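Local coordinates for protein thymidylate synthase 1 (Bacillus subtilis, PDB 1BKO) that catalyses the reductive methylation of dUMP to dTMP, using 5,10-methylenetetrahydrofolate as methyl donor and reductant and releasing dihydrofolate, at residues 74-79 and 254-259; 144-149 and 157-162. All blocks are in the same frame, centred on the assembly; numbering follows the deposited sequence.

Following the chain from the N terminus, past helix 4-16 and strand 39-49, helix 64-75 and the turn after it supply the first half of contact 1. Contact 2 then closes a short loop of seven residues, joining edge strand 143-145 to its antiparallel neighbour 161-168 in the mixed sheet; its segment 157-162 holds the predicted nucleophile Cys160. Far later, the loop between strands 243-246 and 261-264 returns to the helix end and completes contact 1, a surface closure that encloses all of contact 2. The two centres lie about 19 Å apart, yet they touch: Trp75 CH2 packs against Thr144 CG2 at 3.8 Å, linking helix end to edge strand.

Contact 1 (74-79 and 254-259); sequences IWQLKS and YDFTID
Lys78 and Tyr254 meet through their polar ends, with the ammonium NZ donating to the phenol OH over 2.6 Å. Lys78 has left the helical path with positive phi, and its chain, extended beyond CG, carries NZ out to the phenol. Tyr254 CG stands anti to its carbonyl carbon (chi1 -64°), which brings the ring's hydroxyl end toward the lysine. The two side chains cross at about a right angle, with NZ at the edge of the ring, near its plane. A salt bridge to Asp124 also holds NZ.

Gln76 CG is anti to the backbone N (chi1 -180°), and the straight chain carries the amide to the backbone of the 254-259 segment. There NE2 lies at the edge of the Phe256 ring and 3.3 Å from Phe256 CB, with amide and ring planes 35° apart. Phe256 N, though close, is also a donor; NE2 instead bonds to the carbonyl O of Phe253. Two methylenes ending in an N-H donor suit glutamine to this reach.

The loop between strands 243-246 and 261-264 thus lies against the end of helix 64-75, while Phe256 and Trp75 both pack on helix 188-206, at Val205 and Leu198 respectively.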
ATOM      1  N   ILE A  74     -19.563   4.483  -6.623  1.00  7.43           N
ATOM      2  CA  ILE A  74     -18.285   5.166  -6.464  1.00 12.41           C
ATOM      3  C   ILE A  74     -17.426   5.325  -7.727  1.00 14.91           C
ATOM      4  O   ILE A  74     -16.954   6.425  -8.021  1.00 15.96           O
ATOM      5  CB  ILE A  74     -17.446   4.498  -5.361  1.00 11.49           C
ATOM      6  CG1 ILE A  74     -18.317   4.277  -4.121  1.00  7.97           C
ATOM      7  CG2 ILE A  74     -16.234   5.372  -5.012  1.00 10.19           C
ATOM      8  CD1 ILE A  74     -17.666   3.431  -3.048  1.00  3.39           C
ATOM      9  N   TRP A  75     -17.188   4.228  -8.440  1.00 18.85           N
ATOM     10  CA  TRP A  75     -16.354   4.255  -9.641  1.00 19.17           C
ATOM     11  C   TRP A  75     -17.022   4.732 -10.927  1.00 15.97           C
ATOM     12  O   TRP A  75     -16.456   5.548 -11.654  1.00 18.35           O
ATOM     13  CB  TRP A  75     -15.719   2.886  -9.881  1.00 17.16           C
ATOM     14  CG  TRP A  75     -14.701   2.505  -8.860  1.00 16.17           C
ATOM     15  CD1 TRP A  75     -14.938   2.087  -7.584  1.00 20.64           C
ATOM     16  CD2 TRP A  75     -13.280   2.457  -9.040  1.00 20.59           C
ATOM     17  NE1 TRP A  75     -13.755   1.772  -6.955  1.00 21.25           N
ATOM     18  CE2 TRP A  75     -12.720   1.991  -7.828  1.00 22.29           C
ATOM     19  CE3 TRP A  75     -12.423   2.762 -10.106  1.00 12.43           C
ATOM     20  CZ2 TRP A  75     -11.340   1.819  -7.653  1.00 19.39           C
ATOM     21  CZ3 TRP A  75     -11.051   2.590  -9.930  1.00  7.45           C
ATOM     22  CH2 TRP A  75     -10.526   2.123  -8.713  1.00  9.82           C
ATOM     23  N   GLN A  76     -18.172   4.156 -11.252  1.00 16.31           N
ATOM     24  CA  GLN A  76     -18.905   4.526 -12.462  1.00 13.20           C
ATOM     25  C   GLN A  76     -19.618   5.870 -12.300  1.00 11.29           C
ATOM     26  O   GLN A  76     -19.612   6.712 -13.207  1.00 12.23           O
ATOM     27  CB  GLN A  76     -19.926   3.434 -12.807  1.00  6.59           C
ATOM     28  CG  GLN A  76     -20.755   3.688 -14.060  1.00  8.74           C
ATOM     29  CD  GLN A  76     -21.668   2.516 -14.398  1.00 14.07           C
ATOM     30  OE1 GLN A  76     -22.618   2.225 -13.669  1.00 21.66           O
ATOM     31  NE2 GLN A  76     -21.367   1.822 -15.492  1.00 10.18           N
ATOM     32  N   LEU A  77     -20.243   6.056 -11.144  1.00  6.08           N
ATOM     33  CA  LEU A  77     -20.979   7.277 -10.879  1.00 10.89           C
ATOM     34  C   LEU A  77     -20.122   8.398 -10.332  1.00 10.83           C
ATOM     35  O   LEU A  77     -20.392   9.575 -10.602  1.00  2.24           O
ATOM     36  CB  LEU A  77     -22.134   6.999  -9.924  1.00 10.95           C
ATOM     37  CG  LEU A  77     -23.068   5.866 -10.327  1.00  5.99           C
ATOM     38  CD1 LEU A  77     -24.324   5.977  -9.493  1.00 16.14           C
ATOM     39  CD2 LEU A  77     -23.396   5.942 -11.805  1.00  2.12           C
ATOM     40  N   LYS A  78     -19.123   8.025  -9.536  1.00 11.41           N
ATOM     41  CA  LYS A  78     -18.189   8.963  -8.918  1.00 14.76           C
ATOM     42  C   LYS A  78     -18.894  10.048  -8.095  1.00 16.77           C
ATOM     43  O   LYS A  78     -18.554  11.240  -8.189  1.00 13.95           O
ATOM     44  CB  LYS A  78     -17.304   9.598  -9.992  1.00 16.36           C
ATOM     45  CG  LYS A  78     -16.761   8.602 -10.987  1.00 18.07           C
ATOM     46  CD  LYS A  78     -15.810   9.258 -11.951  1.00 27.85           C
ATOM     47  CE  LYS A  78     -15.283   8.246 -12.943  1.00 33.85           C
ATOM     48  NZ  LYS A  78     -14.222   8.834 -13.808  1.00 40.59           N
ATOM     49  N   SER A  79     -19.850   9.626  -7.267  1.00 17.62           N
ATOM     50  CA  SER A  79     -20.601  10.561  -6.436  1.00 18.91           C
ATOM     51  C   SER A  79     -20.408  10.339  -4.940  1.00 16.07           C
ATOM     52  O   SER A  79     -20.046   9.251  -4.495  1.00 20.15           O
ATOM     53  CB  SER A  79     -22.092  10.492  -6.780  1.00 19.68           C
ATOM     54  OG  SER A  79     -22.796  11.623  -6.290  1.00 16.07           O
ATOM     55  N   TYR A 254     -18.723   3.120 -18.710  1.00  7.11           N
ATOM     56  CA  TYR A 254     -19.879   3.815 -18.166  1.00 14.03           C
ATOM     57  C   TYR A 254     -21.207   3.260 -18.674  1.00 15.38           C
ATOM     58  O   TYR A 254     -22.268   3.819 -18.387  1.00 20.45           O
ATOM     59  CB  TYR A 254     -19.780   5.317 -18.462  1.00 15.69           C
ATOM     60  CG  TYR A 254     -18.599   5.995 -17.801  1.00 21.72           C
ATOM     61  CD1 TYR A 254     -17.350   5.375 -17.743  1.00 15.10           C
ATOM     62  CD2 TYR A 254     -18.733   7.259 -17.225  1.00 25.65           C
ATOM     63  CE1 TYR A 254     -16.276   5.988 -17.126  1.00 18.70           C
ATOM     64  CE2 TYR A 254     -17.657   7.883 -16.603  1.00 22.37           C
ATOM     65  CZ  TYR A 254     -16.435   7.240 -16.564  1.00 19.53           C
ATOM     66  OH  TYR A 254     -15.367   7.852 -15.972  1.00 24.30           O
ATOM     67  N   ASP A 255     -21.148   2.196 -19.469  1.00 13.53           N
ATOM     68  CA  ASP A 255     -22.369   1.594 -19.996  1.00 18.11           C
ATOM     69  C   ASP A 255     -22.871   0.345 -19.264  1.00 15.53           C
ATOM     70  O   ASP A 255     -23.487  -0.539 -19.876  1.00 14.38           O
ATOM     71  CB  ASP A 255     -22.253   1.336 -21.506  1.00 20.19           C
ATOM     72  CG  ASP A 255     -22.645   2.553 -22.343  1.00 17.64           C
ATOM     73  OD1 ASP A 255     -22.973   3.614 -21.765  1.00 18.62           O
ATOM     74  OD2 ASP A 255     -22.631   2.442 -23.585  1.00  4.70           O
ATOM     75  N   PHE A 256     -22.613   0.271 -17.961  1.00 11.92           N
ATOM     76  CA  PHE A 256     -23.085  -0.860 -17.171  1.00 13.38           C
ATOM     77  C   PHE A 256     -24.343  -0.511 -16.367  1.00 19.68           C
ATOM     78  O   PHE A 256     -24.658   0.660 -16.119  1.00 12.58           O
ATOM     79  CB  PHE A 256     -22.000  -1.379 -16.221  1.00  2.00           C
ATOM     80  CG  PHE A 256     -20.863  -2.057 -16.913  1.00  2.00           C
ATOM     81  CD1 PHE A 256     -19.778  -1.326 -17.379  1.00  6.17           C
ATOM     82  CD2 PHE A 256     -20.870  -3.436 -17.103  1.00  7.62           C
ATOM     83  CE1 PHE A 256     -18.709  -1.960 -18.026  1.00  6.12           C
ATOM     84  CE2 PHE A 256     -19.801  -4.081 -17.752  1.00  4.36           C
ATOM     85  CZ  PHE A 256     -18.726  -3.342 -18.211  1.00  4.14           C
ATOM     86  N   THR A 257     -25.085  -1.556 -16.028  1.00 22.45           N
ATOM     87  CA  THR A 257     -26.301  -1.455 -15.239  1.00 21.17           C
ATOM     88  C   THR A 257     -26.301  -2.705 -14.351  1.00 20.08           C
ATOM     89  O   THR A 257     -25.628  -3.698 -14.667  1.00 18.91           O
ATOM     90  CB  THR A 257     -27.572  -1.391 -16.142  1.00 22.05           C
ATOM     91  OG1 THR A 257     -28.732  -1.165 -15.329  1.00 27.04           O
ATOM     92  CG2 THR A 257     -27.768  -2.679 -16.931  1.00 20.56           C
ATOM     93  N   ILE A 258     -26.982  -2.630 -13.210  1.00 13.61           N
ATOM     94  CA  ILE A 258     -27.038  -3.758 -12.292  1.00 13.00           C
ATOM     95  C   ILE A 258     -27.511  -5.039 -12.984  1.00 14.86           C
ATOM     96  O   ILE A 258     -27.043  -6.138 -12.665  1.00 11.13           O
ATOM     97  CB  ILE A 258     -27.959  -3.460 -11.098  1.00 12.92           C
ATOM     98  CG1 ILE A 258     -27.845  -4.582 -10.068  1.00 13.07           C
ATOM     99  CG2 ILE A 258     -29.402  -3.307 -11.557  1.00 15.09           C
ATOM    100  CD1 ILE A 258     -26.447  -4.726  -9.495  1.00  9.44           C
ATOM    101  N   ASP A 259     -28.425  -4.876 -13.936  1.00 11.28           N
ATOM    102  CA  ASP A 259     -28.988  -5.991 -14.684  1.00 13.09           C
ATOM    103  C   ASP A 259     -27.929  -6.694 -15.531  1.00 15.70           C
ATOM    104  O   ASP A 259     -28.107  -7.847 -15.934  1.00 16.31           O
ATOM    105  CB  ASP A 259     -30.120  -5.489 -15.581  1.00 19.25           C
ATOM    106  CG  ASP A 259     -31.182  -4.724 -14.808  1.00 24.34           C
ATOM    107  OD1 ASP A 259     -32.074  -5.373 -14.210  1.00 26.35           O
ATOM    108  OD2 ASP A 259     -31.119  -3.472 -14.791  1.00 24.71           O
TER

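Contact 2 (144-149 and 157-162); sequences TMLWNP and LTPCVY
The loop bearing Cys160, the predicted nucleophile of the thymidylate synthase active site, is joined here to the antiparallel edge of the mixed sheet, where strand 143-145 ends beside strand 161-168. Leu146 N donates to Tyr162 O over 2.9 Å, the N-H pointing almost straight at the oxygen (161°). Leu146 CD1 lies 3.9 Å from Pro159 CB and also near Val161 O, so the branched apolar end packs between the proline and the start of the strand. With an alanine here the CD1 contact with Pro159 is gone, which would probably leave a gap beside the proline ring.

Trp147, at the centre of an inverse gamma turn, presents an edge of its indole to the face of Tyr162 in a T-shaped stack, centroids 5.8 Å apart and planes at 64°. Its CG is anti to the backbone N (chi1 -166°), which sends the ring toward Thr158. Met145 bends at chi2 and chi3 to run alongside Tyr162, and its SD comes to the ring edge, 4.2 Å from Tyr162 CD2, a Met-aromatic contact; Met145 of the second subunit packs on both Met145 and Trp147. At the indole's far end, Thr158 CG2 meets Trp147 CZ3 at 3.4 Å.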
ATOM      1  N   THR A 144      -4.459   4.290  -8.132  1.00 22.62           N
ATOM      2  CA  THR A 144      -5.673   4.994  -7.749  1.00 20.07           C
ATOM      3  C   THR A 144      -5.467   5.276  -6.258  1.00 21.26           C
ATOM      4  O   THR A 144      -4.983   4.406  -5.523  1.00 27.05           O
ATOM      5  CB  THR A 144      -6.922   4.120  -7.957  1.00 18.21           C
ATOM      6  OG1 THR A 144      -6.828   3.420  -9.207  1.00 18.20           O
ATOM      7  CG2 THR A 144      -8.160   4.981  -7.989  1.00 15.45           C
ATOM      8  N   MET A 145      -5.783   6.490  -5.817  1.00 18.72           N
ATOM      9  CA  MET A 145      -5.584   6.860  -4.417  1.00 19.72           C
ATOM     10  C   MET A 145      -6.725   7.676  -3.815  1.00 21.01           C
ATOM     11  O   MET A 145      -6.890   8.852  -4.137  1.00 22.71           O
ATOM     12  CB  MET A 145      -4.283   7.661  -4.278  1.00 19.61           C
ATOM     13  CG  MET A 145      -4.010   8.209  -2.877  1.00 11.87           C
ATOM     14  SD  MET A 145      -3.551   6.904  -1.735  1.00 10.82           S
ATOM     15  CE  MET A 145      -2.165   6.191  -2.626  1.00  2.00           C
ATOM     16  N   LEU A 146      -7.481   7.064  -2.907  1.00 19.58           N
ATOM     17  CA  LEU A 146      -8.584   7.757  -2.245  1.00 19.24           C
ATOM     18  C   LEU A 146      -8.024   8.594  -1.103  1.00 19.21           C
ATOM     19  O   LEU A 146      -8.531   9.674  -0.804  1.00 21.79           O
ATOM     20  CB  LEU A 146      -9.590   6.760  -1.657  1.00 14.79           C
ATOM     21  CG  LEU A 146     -10.348   5.787  -2.565  1.00 15.37           C
ATOM     22  CD1 LEU A 146     -11.136   4.802  -1.700  1.00  2.13           C
ATOM     23  CD2 LEU A 146     -11.268   6.549  -3.524  1.00  7.20           C
ATOM     24  N   TRP A 147      -6.997   8.057  -0.448  1.00 20.26           N
ATOM     25  CA  TRP A 147      -6.345   8.692   0.692  1.00 17.18           C
ATOM     26  C   TRP A 147      -5.598   9.969   0.343  1.00 16.93           C
ATOM     27  O   TRP A 147      -4.363   9.996   0.345  1.00 21.95           O
ATOM     28  CB  TRP A 147      -5.388   7.693   1.350  1.00 21.22           C
ATOM     29  CG  TRP A 147      -4.892   8.094   2.707  1.00 23.33           C
ATOM     30  CD1 TRP A 147      -3.827   8.903   2.986  1.00 22.27           C
ATOM     31  CD2 TRP A 147      -5.413   7.661   3.972  1.00 25.71           C
ATOM     32  NE1 TRP A 147      -3.648   8.998   4.346  1.00 30.02           N
ATOM     33  CE2 TRP A 147      -4.606   8.247   4.976  1.00 28.32           C
ATOM     34  CE3 TRP A 147      -6.479   6.837   4.357  1.00 18.29           C
ATOM     35  CZ2 TRP A 147      -4.835   8.029   6.347  1.00 23.27           C
ATOM     36  CZ3 TRP A 147      -6.704   6.621   5.720  1.00 18.69           C
ATOM     37  CH2 TRP A 147      -5.884   7.216   6.695  1.00 15.37           C
ATOM     38  N   ASN A 148      -6.340  11.022   0.020  1.00 14.65           N
ATOM     39  CA  ASN A 148      -5.739  12.311  -0.294  1.00  9.64           C
ATOM     40  C   ASN A 148      -5.480  12.986   1.041  1.00 10.96           C
ATOM     41  O   ASN A 148      -6.409  13.203   1.821  1.00 13.97           O
ATOM     42  CB  ASN A 148      -6.683  13.163  -1.135  1.00  9.66           C
ATOM     43  CG  ASN A 148      -6.231  14.605  -1.237  1.00 16.56           C
ATOM     44  OD1 ASN A 148      -5.096  14.936  -0.898  1.00 20.62           O
ATOM     45  ND2 ASN A 148      -7.126  15.479  -1.691  1.00 23.94           N
ATOM     46  N   PRO A 149      -4.207  13.287   1.339  1.00 11.72           N
ATOM     47  CA  PRO A 149      -3.796  13.935   2.588  1.00 10.53           C
ATOM     48  C   PRO A 149      -4.372  15.330   2.782  1.00  6.56           C
ATOM     49  O   PRO A 149      -4.714  15.713   3.896  1.00  9.24           O
ATOM     50  CB  PRO A 149      -2.271  13.954   2.479  1.00 13.14           C
ATOM     51  CG  PRO A 149      -2.031  14.014   0.996  1.00 10.83           C
ATOM     52  CD  PRO A 149      -3.039  13.034   0.475  1.00 14.84           C
ATOM     53  N   LEU A 157     -15.699  10.223   6.668  1.00 13.33           N
ATOM     54  CA  LEU A 157     -14.995   9.067   7.216  1.00 16.39           C
ATOM     55  C   LEU A 157     -13.848   8.629   6.324  1.00 17.44           C
ATOM     56  O   LEU A 157     -13.771   8.998   5.150  1.00 21.97           O
ATOM     57  CB  LEU A 157     -15.936   7.878   7.432  1.00  9.52           C
ATOM     58  CG  LEU A 157     -16.471   7.187   6.184  1.00  9.83           C
ATOM     59  CD1 LEU A 157     -17.100   5.868   6.584  1.00  7.43           C
ATOM     60  CD2 LEU A 157     -17.463   8.087   5.450  1.00 14.02           C
ATOM     61  N   THR A 158     -12.988   7.792   6.882  1.00 20.22           N
ATOM     62  CA  THR A 158     -11.834   7.279   6.170  1.00 20.30           C
ATOM     63  C   THR A 158     -12.094   5.878   5.589  1.00 17.90           C
ATOM     64  O   THR A 158     -12.727   5.034   6.225  1.00 20.66           O
ATOM     65  CB  THR A 158     -10.594   7.286   7.087  1.00 18.78           C
ATOM     66  OG1 THR A 158     -10.966   7.735   8.401  1.00 17.03           O
ATOM     67  CG2 THR A 158      -9.555   8.243   6.542  1.00 27.23           C
ATOM     68  N   PRO A 159     -11.655   5.642   4.343  1.00 15.86           N
ATOM     69  CA  PRO A 159     -11.821   4.363   3.634  1.00 12.09           C
ATOM     70  C   PRO A 159     -10.910   3.245   4.118  1.00  8.72           C
ATOM     71  O   PRO A 159      -9.770   3.487   4.507  1.00  6.19           O
ATOM     72  CB  PRO A 159     -11.485   4.719   2.185  1.00 17.63           C
ATOM     73  CG  PRO A 159     -11.640   6.237   2.118  1.00 16.27           C
ATOM     74  CD  PRO A 159     -11.118   6.678   3.445  1.00 14.89           C
ATOM     75  N   CYS A 160     -11.417   2.019   4.090  1.00  6.75           N
ATOM     76  CA  CYS A 160     -10.620   0.867   4.496  1.00 10.33           C
ATOM     77  C   CYS A 160      -9.834   0.416   3.269  1.00  9.82           C
ATOM     78  O   CYS A 160      -8.614   0.242   3.330  1.00  7.66           O
ATOM     79  CB  CYS A 160     -11.516  -0.252   5.029  1.00 11.43           C
ATOM     80  SG  CYS A 160     -12.421   0.245   6.510  1.00 27.73           S
ATOM     81  N   VAL A 161     -10.548   0.237   2.159  1.00 12.76           N
ATOM     82  CA  VAL A 161      -9.948  -0.141   0.878  1.00 13.83           C
ATOM     83  C   VAL A 161      -9.763   1.192   0.153  1.00 12.06           C
ATOM     84  O   VAL A 161     -10.669   1.675  -0.525  1.00 17.94           O
ATOM     85  CB  VAL A 161     -10.894  -1.080   0.086  1.00 17.34           C
ATOM     86  CG1 VAL A 161     -10.477  -1.152  -1.380  1.00 14.76           C
ATOM     87  CG2 VAL A 161     -10.877  -2.480   0.708  1.00 12.74           C
ATOM     88  N   TYR A 162      -8.594   1.798   0.336  1.00 13.15           N
ATOM     89  CA  TYR A 162      -8.298   3.116  -0.228  1.00  7.86           C
ATOM     90  C   TYR A 162      -7.452   3.217  -1.505  1.00 10.77           C
ATOM     91  O   TYR A 162      -7.555   4.207  -2.235  1.00 11.21           O
ATOM     92  CB  TYR A 162      -7.677   3.990   0.863  1.00  2.26           C
ATOM     93  CG  TYR A 162      -6.329   3.490   1.323  1.00  4.49           C
ATOM     94  CD1 TYR A 162      -6.203   2.273   1.998  1.00  2.00           C
ATOM     95  CD2 TYR A 162      -5.169   4.210   1.038  1.00  4.84           C
ATOM     96  CE1 TYR A 162      -4.955   1.785   2.369  1.00  2.06           C
ATOM     97  CE2 TYR A 162      -3.919   3.732   1.404  1.00  2.87           C
ATOM     98  CZ  TYR A 162      -3.816   2.517   2.063  1.00  2.92           C
ATOM     99  OH  TYR A 162      -2.568   2.025   2.365  1.00  2.00           O
TER